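Local coordinates for glutathione transferase (Phanerochaete chrysosporium, PDB 4F0C), which binds oxidized glutathione and, as a fungal Ure2p-like glutathione transferase, probably catalyses glutathione-dependent reactions, at residues F173-A178 and W203-I208; D22-E27 and R210-S216; I101-W105 and R158-V162. All blocks are in the same frame, centred on the assembly; numbering follows the deposited sequence.

Contact 1 of 3, residues F173-A178 and W203-I208; sequences FVIWNA and WHTALI. With GDS (oxidized glutathione disulfide), chain B.
A buried helix-helix contact in the all-helical C-terminal domain brings Val174, Asn177 and Phe173, at the start of helix 174-184, against Trp203, His204 and Leu207 of helix 198-209. The axes of the two short segments pass 10.8 Å apart at 115°, a separation spanned by side chains such as Trp203 and His204. The indole of Trp203 presents its CH2 corner to Phe173, 3.6 Å from CB, and the two rings form an offset edge-to-face pair with planes at 61°. Its NE1, at the far end, is held by Asp170. Val174 divides its two methyls: CG2 lies 3.6 Å from Leu207 CD1, whereas CG1 meets Ile208 CG2. The imidazole of His204 crosses to the other helix because chi1 of -176° turns CG away from the backbone N, and CE1 comes edge-on to Val174 O at 3.5 Å. Between the helices a water accepts from Asn177 ND2 at 2.9 Å and pairs with His204 ND1 at 2.8 Å. Trp176 instead leads away to the glutathione disulfide, its CZ2 3.6 Å from GDS CB5, while its NE1 is hydrogen-bonded to Asn17. The polar coupling of Asn177 to His204 is thus indirect: one water bonds to both buried nitrogens within an otherwise largely apolar and aromatic interface.

Contact 2 of 3, residues D22-E27 and R210-S216; sequences DMLLRE and RPAIAES
Asp22 OD1 is gripped from opposite faces of its carboxylate plane, by Ser216 OG of the partner helix at 2.7 Å and by Arg26 NE one turn further along its own helix. Ser216 OG donates from the anti side, tilted 30° out of the carboxylate plane, while Arg26 lies side-on to the carboxylate, NE to OD1 and NH2 to OD2. The remaining terminal nitrogen, Arg26 NH1, crosses to Glu215 OE2 at 2.9 Å, with guanidinium and carboxylate planes 81° apart. The arginine therefore joins two acids in one salt-bridge network. At the other end of the contact, Arg210, at the N-cap position of helix 211-227, holds Glu27 side-on as well: NE to OE2 at 2.6 Å and NH2 to OE1 at 3.0 Å. Glu27 folds back at chi2 (-79°), which lays its carboxylate over the Ala212 methyl, 3.6 Å from OE1 to CB. A water donates to the same OE1 and accepts from Ala212 N in the first turn. Between the two ionic ends, Met23 SD packs on Ile213 CG2 at 4.0 Å. Ala212 points its methyl at the other helix, and the axes of segments 22-27 and 211-216 come within 8.4 Å of each other. Helix 18-28 belongs to the thioredoxin-like N-terminal domain, so the contact fastens that domain to the helical part of the chain. Ion pairs at both ends, with Met23 and Ile213 between them, would favour one alignment of the two helices.

Contact 3 of 3, residues I101-W105 and R158-V162; sequences IMTQW and RQWLV. With SO4 (sulfate ion), chain C.
Trp105 receives the CD2 methyl of Leu161 over one face of its indole, 3.8 Å from the centroid of the six-membered ring and 6° off the normal, a CH-pi contact. CG of Trp105 stands anti to the carbonyl carbon (chi1 -78°), which directs the ring from helix 96-126 toward the loop 158-162. Val162 CG2 fills the angle between ring and helix, 3.7 Å from both Trp105 CD1 and Met102 CA, and also touches Ile101 CG2. At the edge of the indole, near its plane, lies a sulfate, probably from the crystallisation liquor. Trp105 NE1 donates to sulfate O3 at 2.8 Å in a nearly straight bond (168°). Arg158 NH1 reaches the same oxygen and NH2 takes O4 at 2.7 Å, while Gln104 NE2 binds O1. Arg158 NH1 also donates to Leu161 O at 2.9 Å, which ties the guanidinium back to its own loop. Trp72 of the second subunit also bonds to the sulfate through NE1, and its ring meets Trp105 edge-to-face. A leucine in place of Trp105 would probably leave the Leu161 methyl without its aromatic face and take one N-H donor from sulfate O3. Apolar on one side and rich in donors on the other, the contact joins loop to helix and, at the subunit boundary, could probably hold a small anion, as the sulfate here indicates.

How the contacts relate
All three contacts involve the helical part of the chain, but they tie it together at different levels. Contact 2 joins segments 183 residues apart, and both of the others lie within the span it encloses; contact 3 closes before contact 1 opens. Contacts 1 and 2 have centres 12 Å apart and use helices 198-209 and 211-227, which follow each other in the chain; Met23 CE packs on Val174 CG1, so a side chain of the N-terminal domain reaches contact 1. Contact 1 also meets contact 3, 14 Å away between centres, through Phe173 on Leu161. Contacts 2 and 3, with centres 19 Å apart, do not touch. Contact 1 thus lies between the domain junction and contact 3, which reaches the second subunit; its Trp176 belongs to the glutathione disulfide pocket.

Contact 1 of 3, residues F173-A178 and W203-I208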
loop_
_atom_site.group_PDB
_atom_site.type_symbol
_atom_site.label_atom_id
_atom_site.label_comp_id
_atom_site.label_asym_id
_atom_site.label_seq_id
_atom_site.Cartn_x
_atom_site.Cartn_y
_atom_site.Cartn_z
ATOM N N PHE A 173 3.310 -10.209 -5.609
ATOM C CA PHE A 173 4.568 -10.267 -4.854
ATOM C C PHE A 173 5.777 -10.670 -5.688
ATOM O O PHE A 173 6.922 -10.533 -5.227
ATOM C CB PHE A 173 4.484 -11.298 -3.699
ATOM C CG PHE A 173 3.694 -10.833 -2.509
ATOM C CD1 PHE A 173 4.334 -10.268 -1.420
ATOM C CD2 PHE A 173 2.315 -11.007 -2.454
ATOM C CE1 PHE A 173 3.601 -9.847 -0.309
ATOM C CE2 PHE A 173 1.582 -10.590 -1.356
ATOM C CZ PHE A 173 2.231 -10.022 -0.261
ATOM N N VAL A 174 5.534 -11.206 -6.882
ATOM C CA VAL A 174 6.590 -11.903 -7.609
ATOM C C VAL A 174 7.754 -10.984 -7.968
ATOM O O VAL A 174 8.908 -11.321 -7.693
ATOM C CB VAL A 174 6.041 -12.595 -8.884
ATOM C CG1 VAL A 174 7.205 -13.139 -9.727
ATOM C CG2 VAL A 174 5.101 -13.740 -8.473
ATOM N N ILE A 175 7.465 -9.830 -8.582
ATOM C CA ILE A 175 8.570 -9.034 -9.154
ATOM C C ILE A 175 9.535 -8.500 -8.075
ATOM O O ILE A 175 10.761 -8.617 -8.234
ATOM C CB ILE A 175 8.108 -7.931 -10.147
ATOM C CG1 ILE A 175 9.310 -7.358 -10.923
ATOM C CG2 ILE A 175 7.299 -6.820 -9.431
ATOM C CD1 ILE A 175 9.932 -8.326 -11.954
ATOM N N TRP A 176 8.997 -7.989 -6.963
ATOM C CA TRP A 176 9.879 -7.525 -5.887
ATOM C C TRP A 176 10.614 -8.674 -5.197
ATOM O O TRP A 176 11.754 -8.499 -4.741
ATOM C CB TRP A 176 9.121 -6.695 -4.854
ATOM C CG TRP A 176 8.932 -5.247 -5.252
ATOM C CD1 TRP A 176 7.757 -4.641 -5.631
ATOM C CD2 TRP A 176 9.946 -4.225 -5.305
ATOM N NE1 TRP A 176 7.989 -3.319 -5.914
ATOM C CE2 TRP A 176 9.315 -3.033 -5.708
ATOM C CE3 TRP A 176 11.324 -4.203 -5.018
ATOM C CZ2 TRP A 176 10.009 -1.831 -5.861
ATOM C CZ3 TRP A 176 12.020 -3.007 -5.169
ATOM C CH2 TRP A 176 11.363 -1.839 -5.583
ATOM N N ASN A 177 9.982 -9.839 -5.093
ATOM C CA ASN A 177 10.705 -10.988 -4.502
ATOM C C ASN A 177 11.860 -11.417 -5.375
ATOM O O ASN A 177 12.932 -11.772 -4.876
ATOM C CB ASN A 177 9.777 -12.176 -4.188
ATOM C CG ASN A 177 8.971 -11.956 -2.915
ATOM O OD1 ASN A 177 9.344 -11.136 -2.064
ATOM N ND2 ASN A 177 7.880 -12.698 -2.761
ATOM N N ALA A 178 11.659 -11.367 -6.690
ATOM C CA ALA A 178 12.726 -11.762 -7.606
ATOM C C ALA A 178 13.886 -10.769 -7.475
ATOM O O ALA A 178 15.047 -11.155 -7.445
ATOM C CB ALA A 178 12.203 -11.807 -9.074
ATOM N N TRP A 203 6.889 -21.508 -3.369
ATOM C CA TRP A 203 5.818 -20.702 -3.956
ATOM C C TRP A 203 6.352 -19.773 -5.031
ATOM O O TRP A 203 5.790 -19.683 -6.138
ATOM C CB TRP A 203 5.187 -19.925 -2.811
ATOM C CG TRP A 203 4.238 -18.753 -3.039
ATOM C CD1 TRP A 203 2.918 -18.812 -3.359
ATOM C CD2 TRP A 203 4.525 -17.377 -2.757
ATOM N NE1 TRP A 203 2.358 -17.544 -3.330
ATOM C CE2 TRP A 203 3.328 -16.650 -2.943
ATOM C CE3 TRP A 203 5.688 -16.687 -2.360
ATOM C CZ2 TRP A 203 3.260 -15.263 -2.765
ATOM C CZ3 TRP A 203 5.618 -15.310 -2.178
ATOM C CH2 TRP A 203 4.412 -14.614 -2.382
ATOM N N HIS A 204 7.438 -19.075 -4.718
ATOM C CA HIS A 204 8.061 -18.177 -5.705
ATOM C C HIS A 204 8.486 -18.967 -6.935
ATOM O O HIS A 204 8.283 -18.539 -8.066
ATOM C CB HIS A 204 9.270 -17.462 -5.098
ATOM C CG HIS A 204 9.898 -16.458 -6.015
ATOM N ND1 HIS A 204 9.326 -15.230 -6.275
ATOM C CD2 HIS A 204 11.048 -16.498 -6.730
ATOM C CE1 HIS A 204 10.093 -14.562 -7.123
ATOM N NE2 HIS A 204 11.147 -15.305 -7.410
ATOM N N THR A 205 9.069 -20.145 -6.734
ATOM C CA THR A 205 9.541 -20.920 -7.878
ATOM C C THR A 205 8.377 -21.379 -8.733
ATOM O O THR A 205 8.466 -21.394 -9.965
ATOM C CB THR A 205 10.408 -22.136 -7.421
ATOM O OG1 THR A 205 11.544 -21.630 -6.722
ATOM C CG2 THR A 205 10.866 -23.008 -8.623
ATOM N N ALA A 206 7.285 -21.764 -8.085
ATOM C CA ALA A 206 6.124 -22.203 -8.831
ATOM C C ALA A 206 5.605 -21.026 -9.689
ATOM O O ALA A 206 5.244 -21.215 -10.852
ATOM C CB ALA A 206 5.039 -22.741 -7.899
ATOM N N LEU A 207 5.646 -19.812 -9.138
ATOM C CA LEU A 207 5.168 -18.626 -9.852
ATOM C C LEU A 207 6.037 -18.285 -11.055
ATOM O O LEU A 207 5.529 -18.114 -12.158
ATOM C CB LEU A 207 5.058 -17.418 -8.890
ATOM C CG LEU A 207 3.902 -17.515 -7.887
ATOM C CD1 LEU A 207 4.132 -16.669 -6.637
ATOM C CD2 LEU A 207 2.590 -17.104 -8.588
ATOM N N ILE A 208 7.349 -18.212 -10.868
ATOM C CA ILE A 208 8.211 -17.744 -11.954
ATOM C C ILE A 208 8.410 -18.795 -13.044
ATOM O O ILE A 208 8.905 -18.475 -14.117
ATOM C CB ILE A 208 9.586 -17.246 -11.455
ATOM C CG1 ILE A 208 10.411 -18.394 -10.869
ATOM C CG2 ILE A 208 9.420 -16.098 -10.432
ATOM C CD1 ILE A 208 11.818 -17.962 -10.432
HETATM N N1 GDS B . 2.670 2.161 -5.042
HETATM C CA1 GDS B . 3.055 2.422 -6.481
HETATM C C1 GDS B . 2.579 1.245 -7.422
HETATM O OE1 GDS B . 2.574 0.060 -6.971
HETATM O OE2 GDS B . 2.154 1.573 -8.567
HETATM C CB1 GDS B . 4.605 2.605 -6.649
HETATM C CG1 GDS B . 4.978 2.878 -8.125
HETATM C CD1 GDS B . 6.434 3.212 -8.203
HETATM O O1 GDS B . 7.200 3.228 -7.254
HETATM N N2 GDS B . 6.870 3.506 -9.479
HETATM C CA2 GDS B . 8.270 3.888 -9.748
HETATM C C2 GDS B . 8.324 5.270 -10.352
HETATM O O2 GDS B . 7.510 5.592 -11.222
HETATM C CB2 GDS B . 8.901 2.960 -10.813
HETATM S SG2 GDS B . 9.199 1.325 -10.106
HETATM N N3 GDS B . 9.337 6.069 -9.957
HETATM C CA3 GDS B . 9.464 7.379 -10.533
HETATM C C3 GDS B . 9.717 8.425 -9.452
HETATM O OE3 GDS B . 10.087 9.563 -9.814
HETATM O OE4 GDS B . 9.462 8.065 -8.288
HETATM N N4 GDS B . 8.655 2.039 -5.099
HETATM C CA4 GDS B . 8.082 1.684 -3.793
HETATM C C4 GDS B . 6.886 0.716 -4.031
HETATM O OE5 GDS B . 6.929 -0.061 -5.019
HETATM O OE6 GDS B . 5.966 0.781 -3.190
HETATM C C5 GDS B . 10.003 2.257 -5.241
HETATM O O5 GDS B . 10.810 2.167 -4.315
HETATM C CA5 GDS B . 10.523 2.604 -6.630
HETATM N N5 GDS B . 11.755 3.437 -6.532
HETATM C CB5 GDS B . 10.817 1.287 -7.356
HETATM S SG5 GDS B . 11.099 1.586 -9.144
HETATM C CA6 GDS B . 11.921 7.532 -6.004
HETATM C C6 GDS B . 12.665 7.543 -4.609
HETATM O OE7 GDS B . 13.091 8.634 -4.171
HETATM O OE8 GDS B . 12.769 6.446 -4.019
HETATM N N6 GDS B . 11.443 8.875 -6.331
HETATM C CB6 GDS B . 12.925 6.975 -7.057
HETATM C CG6 GDS B . 13.116 5.454 -6.955
HETATM C CD6 GDS B . 11.790 4.724 -7.120
HETATM O O6 GDS B . 10.804 5.153 -7.731
HETATM O O HOH W 1 7.032 -14.257 -5.005
#

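Contact 2 of 3, residues D22-E27 and R210-S216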
loop_
_atom_site.group_PDB
_atom_site.type_symbol
_atom_site.label_atom_id
_atom_site.label_comp_id
_atom_site.label_asym_id
_atom_site.label_seq_id
_atom_site.Cartn_x
_atom_site.Cartn_y
_atom_site.Cartn_z
ATOM N N ASP A 22 2.080 -6.352 -16.360
ATOM C CA ASP A 22 2.523 -7.127 -17.526
ATOM C C ASP A 22 2.276 -8.641 -17.320
ATOM O O ASP A 22 1.734 -9.318 -18.205
ATOM C CB ASP A 22 4.008 -6.824 -17.784
ATOM C CG ASP A 22 4.566 -7.551 -19.010
ATOM O OD1 ASP A 22 4.962 -8.742 -18.894
ATOM O OD2 ASP A 22 4.617 -6.913 -20.075
ATOM N N MET A 23 2.673 -9.175 -16.157
ATOM C CA MET A 23 2.445 -10.606 -15.854
ATOM C C MET A 23 0.963 -10.988 -15.965
ATOM O O MET A 23 0.626 -11.977 -16.602
ATOM C CB MET A 23 2.901 -10.934 -14.431
ATOM C CG MET A 23 4.404 -11.041 -14.295
ATOM S SD MET A 23 4.960 -11.183 -12.580
ATOM C CE MET A 23 6.726 -10.930 -12.842
ATOM N N LEU A 24 0.091 -10.209 -15.326
ATOM C CA LEU A 24 -1.344 -10.524 -15.351
ATOM C C LEU A 24 -1.931 -10.452 -16.754
ATOM O O LEU A 24 -2.726 -11.308 -17.144
ATOM C CB LEU A 24 -2.144 -9.629 -14.376
ATOM C CG LEU A 24 -3.678 -9.829 -14.457
ATOM C CD1 LEU A 24 -4.019 -11.264 -14.017
ATOM C CD2 LEU A 24 -4.343 -8.831 -13.514
ATOM N N LEU A 25 -1.542 -9.430 -17.514
ATOM C CA LEU A 25 -2.062 -9.297 -18.879
ATOM C C LEU A 25 -1.644 -10.513 -19.727
ATOM O O LEU A 25 -2.446 -11.032 -20.509
ATOM C CB LEU A 25 -1.567 -8.000 -19.527
ATOM C CG LEU A 25 -2.157 -6.702 -18.946
ATOM C CD1 LEU A 25 -1.404 -5.508 -19.512
ATOM C CD2 LEU A 25 -3.647 -6.569 -19.245
ATOM N N ARG A 26 -0.394 -10.960 -19.567
ATOM C CA ARG A 26 0.065 -12.153 -20.298
ATOM C C ARG A 26 -0.685 -13.406 -19.853
ATOM O O ARG A 26 -1.047 -14.224 -20.686
ATOM C CB ARG A 26 1.575 -12.366 -20.156
ATOM C CG ARG A 26 2.409 -11.288 -20.826
ATOM C CD ARG A 26 3.945 -11.535 -20.741
ATOM N NE ARG A 26 4.590 -10.267 -21.063
ATOM C CZ ARG A 26 4.867 -9.844 -22.291
ATOM N NH1 ARG A 26 4.664 -10.629 -23.347
ATOM N NH2 ARG A 26 5.383 -8.629 -22.456
ATOM N N GLU A 27 -0.883 -13.564 -18.541
ATOM C CA GLU A 27 -1.624 -14.721 -17.999
ATOM C C GLU A 27 -3.029 -14.813 -18.595
ATOM O O GLU A 27 -3.516 -15.902 -18.901
ATOM C CB GLU A 27 -1.750 -14.633 -16.458
ATOM C CG GLU A 27 -0.456 -14.912 -15.689
ATOM C CD GLU A 27 -0.117 -16.409 -15.560
ATOM O OE1 GLU A 27 -0.624 -17.234 -16.337
ATOM O OE2 GLU A 27 0.666 -16.760 -14.657
ATOM N N ARG A 210 5.757 -20.492 -14.250
ATOM C CA ARG A 210 4.586 -20.379 -15.114
ATOM C C ARG A 210 4.978 -19.636 -16.407
ATOM O O ARG A 210 5.633 -18.599 -16.348
ATOM C CB ARG A 210 3.465 -19.595 -14.419
ATOM C CG ARG A 210 2.823 -20.303 -13.214
ATOM C CD ARG A 210 1.704 -19.433 -12.639
ATOM N NE ARG A 210 0.647 -19.198 -13.639
ATOM C CZ ARG A 210 -0.310 -20.074 -13.927
ATOM N NH1 ARG A 210 -0.331 -21.259 -13.318
ATOM N NH2 ARG A 210 -1.235 -19.776 -14.836
ATOM N N PRO A 211 4.552 -20.149 -17.573
ATOM C CA PRO A 211 5.027 -19.600 -18.850
ATOM C C PRO A 211 4.777 -18.101 -19.034
ATOM O O PRO A 211 5.678 -17.415 -19.526
ATOM C CB PRO A 211 4.248 -20.421 -19.890
ATOM C CG PRO A 211 4.096 -21.764 -19.229
ATOM C CD PRO A 211 3.801 -21.409 -17.766
ATOM N N ALA A 212 3.608 -17.599 -18.640
ATOM C CA ALA A 212 3.331 -16.162 -18.791
ATOM C C ALA A 212 4.262 -15.326 -17.917
ATOM O O ALA A 212 4.744 -14.265 -18.332
ATOM C CB ALA A 212 1.880 -15.846 -18.460
ATOM N N ILE A 213 4.517 -15.795 -16.700
ATOM C CA ILE A 213 5.364 -15.035 -15.786
ATOM C C ILE A 213 6.834 -15.121 -16.221
ATOM O O ILE A 213 7.559 -14.128 -16.236
ATOM C CB ILE A 213 5.140 -15.510 -14.344
ATOM C CG1 ILE A 213 3.712 -15.107 -13.910
ATOM C CG2 ILE A 213 6.147 -14.885 -13.388
ATOM C CD1 ILE A 213 3.401 -15.427 -12.460
ATOM N N ALA A 214 7.261 -16.318 -16.607
ATOM C CA ALA A 214 8.580 -16.495 -17.180
ATOM C C ALA A 214 8.768 -15.586 -18.407
ATOM O O ALA A 214 9.835 -15.013 -18.601
ATOM C CB ALA A 214 8.783 -17.944 -17.565
ATOM N N GLU A 215 7.739 -15.480 -19.244
ATOM C CA GLU A 215 7.810 -14.641 -20.441
ATOM C C GLU A 215 7.916 -13.164 -20.059
ATOM O O GLU A 215 8.676 -12.418 -20.659
ATOM C CB GLU A 215 6.595 -14.880 -21.340
ATOM C CG GLU A 215 6.587 -14.018 -22.615
ATOM C CD GLU A 215 5.383 -14.305 -23.501
ATOM O OE1 GLU A 215 5.376 -15.363 -24.154
ATOM O OE2 GLU A 215 4.444 -13.492 -23.532
ATOM N N SER A 216 7.140 -12.743 -19.055
ATOM C CA SER A 216 7.242 -11.392 -18.521
ATOM C C SER A 216 8.661 -11.070 -18.031
ATOM O O SER A 216 9.208 -9.994 -18.329
ATOM C CB SER A 216 6.204 -11.189 -17.394
ATOM O OG SER A 216 6.328 -9.910 -16.820
HETATM O O HOH W 2 1.292 -19.005 -17.440
#

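Contact 3 of 3, residues I101-W105 and R158-V162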
loop_
_atom_site.group_PDB
_atom_site.type_symbol
_atom_site.label_atom_id
_atom_site.label_comp_id
_atom_site.label_asym_id
_atom_site.label_seq_id
_atom_site.Cartn_x
_atom_site.Cartn_y
_atom_site.Cartn_z
ATOM N N ILE A 101 -10.165 -10.890 1.588
ATOM C CA ILE A 101 -8.863 -11.401 2.027
ATOM C C ILE A 101 -7.840 -11.285 0.881
ATOM O O ILE A 101 -6.668 -10.972 1.110
ATOM C CB ILE A 101 -8.998 -12.870 2.531
ATOM C CG1 ILE A 101 -9.914 -12.909 3.759
ATOM C CG2 ILE A 101 -7.595 -13.491 2.820
ATOM C CD1 ILE A 101 -9.461 -11.947 4.924
ATOM N N MET A 102 -8.278 -11.493 -0.359
ATOM C CA MET A 102 -7.351 -11.248 -1.477
ATOM C C MET A 102 -6.894 -9.776 -1.459
ATOM O O MET A 102 -5.716 -9.455 -1.693
ATOM C CB MET A 102 -8.007 -11.624 -2.809
ATOM C CG MET A 102 -7.040 -11.594 -4.010
ATOM S SD MET A 102 -7.850 -12.012 -5.567
ATOM C CE MET A 102 -8.802 -10.516 -5.870
ATOM N N THR A 103 -7.835 -8.884 -1.174
ATOM C CA THR A 103 -7.531 -7.451 -1.070
ATOM C C THR A 103 -6.581 -7.132 0.092
ATOM O O THR A 103 -5.661 -6.316 -0.041
ATOM C CB THR A 103 -8.829 -6.631 -1.008
ATOM O OG1 THR A 103 -9.478 -6.767 -2.261
ATOM C CG2 THR A 103 -8.571 -5.139 -0.775
ATOM N N GLN A 104 -6.813 -7.771 1.230
ATOM C CA GLN A 104 -5.908 -7.637 2.371
ATOM C C GLN A 104 -4.458 -7.986 1.980
ATOM O O GLN A 104 -3.540 -7.243 2.278
ATOM C CB GLN A 104 -6.367 -8.588 3.467
ATOM C CG GLN A 104 -5.416 -8.725 4.685
ATOM C CD GLN A 104 -5.786 -9.938 5.502
ATOM O OE1 GLN A 104 -6.590 -9.847 6.435
ATOM N NE2 GLN A 104 -5.231 -11.126 5.110
ATOM N N TRP A 105 -4.262 -9.136 1.326
ATOM C CA TRP A 105 -2.925 -9.526 0.904
ATOM C C TRP A 105 -2.342 -8.546 -0.116
ATOM O O TRP A 105 -1.143 -8.283 -0.088
ATOM C CB TRP A 105 -2.906 -10.970 0.386
ATOM C CG TRP A 105 -2.926 -11.935 1.568
ATOM C CD1 TRP A 105 -4.008 -12.606 2.061
ATOM C CD2 TRP A 105 -1.820 -12.256 2.414
ATOM N NE1 TRP A 105 -3.636 -13.361 3.160
ATOM C CE2 TRP A 105 -2.294 -13.154 3.397
ATOM C CE3 TRP A 105 -0.459 -11.888 2.412
ATOM C CZ2 TRP A 105 -1.455 -13.701 4.388
ATOM C CZ3 TRP A 105 0.388 -12.422 3.417
ATOM C CH2 TRP A 105 -0.129 -13.300 4.396
ATOM N N ARG A 158 -0.122 -23.280 3.554
ATOM C CA ARG A 158 -1.090 -23.093 2.470
ATOM C C ARG A 158 -0.322 -23.021 1.167
ATOM O O ARG A 158 0.815 -22.548 1.157
ATOM C CB ARG A 158 -1.945 -21.809 2.648
ATOM C CG ARG A 158 -1.152 -20.504 2.583
ATOM C CD ARG A 158 -2.068 -19.272 2.865
ATOM N NE ARG A 158 -2.422 -19.169 4.305
ATOM C CZ ARG A 158 -2.993 -18.090 4.850
ATOM N NH1 ARG A 158 -3.279 -17.039 4.077
ATOM N NH2 ARG A 158 -3.256 -18.047 6.163
ATOM N N GLN A 159 -0.934 -23.501 0.085
ATOM C CA GLN A 159 -0.256 -23.537 -1.210
ATOM C C GLN A 159 -0.143 -22.134 -1.813
ATOM O O GLN A 159 0.876 -21.789 -2.423
ATOM C CB GLN A 159 -1.010 -24.457 -2.181
ATOM C CG GLN A 159 -0.271 -24.594 -3.501
ATOM C CD GLN A 159 -0.855 -25.641 -4.398
ATOM O OE1 GLN A 159 -1.939 -26.195 -4.129
ATOM N NE2 GLN A 159 -0.144 -25.931 -5.484
ATOM N N TRP A 160 -1.212 -21.359 -1.663
ATOM C CA TRP A 160 -1.359 -20.017 -2.254
ATOM C C TRP A 160 -1.949 -19.118 -1.170
ATOM O O TRP A 160 -2.552 -19.615 -0.220
ATOM C CB TRP A 160 -2.364 -20.067 -3.430
ATOM C CG TRP A 160 -1.990 -21.010 -4.534
ATOM C CD1 TRP A 160 -2.629 -22.159 -4.891
ATOM C CD2 TRP A 160 -0.891 -20.864 -5.442
ATOM N NE1 TRP A 160 -1.988 -22.751 -5.973
ATOM C CE2 TRP A 160 -0.919 -21.974 -6.324
ATOM C CE3 TRP A 160 0.112 -19.903 -5.597
ATOM C CZ2 TRP A 160 0.023 -22.153 -7.333
ATOM C CZ3 TRP A 160 1.063 -20.097 -6.606
ATOM C CH2 TRP A 160 0.996 -21.198 -7.465
ATOM N N LEU A 161 -1.852 -17.800 -1.319
ATOM C CA LEU A 161 -2.271 -16.921 -0.215
ATOM C C LEU A 161 -3.762 -16.975 0.108
ATOM O O LEU A 161 -4.134 -16.928 1.269
ATOM C CB LEU A 161 -1.875 -15.464 -0.497
ATOM C CG LEU A 161 -0.354 -15.293 -0.443
ATOM C CD1 LEU A 161 0.046 -13.897 -0.966
ATOM C CD2 LEU A 161 0.175 -15.503 0.972
ATOM N N VAL A 162 -4.617 -17.083 -0.908
ATOM C CA VAL A 162 -6.063 -17.016 -0.658
ATOM C C VAL A 162 -6.797 -18.102 -1.368
ATOM O O VAL A 162 -6.493 -18.397 -2.522
ATOM C CB VAL A 162 -6.665 -15.663 -1.148
ATOM C CG1 VAL A 162 -8.133 -15.556 -0.715
ATOM C CG2 VAL A 162 -5.822 -14.476 -0.560
HETATM S S SO4 C . -5.162 -14.775 6.374
HETATM O O1 SO4 C . -4.762 -13.421 6.787
HETATM O O2 SO4 C . -6.574 -14.982 6.613
HETATM O O3 SO4 C . -5.074 -15.021 4.916
HETATM O O4 SO4 C . -4.311 -15.689 7.081
#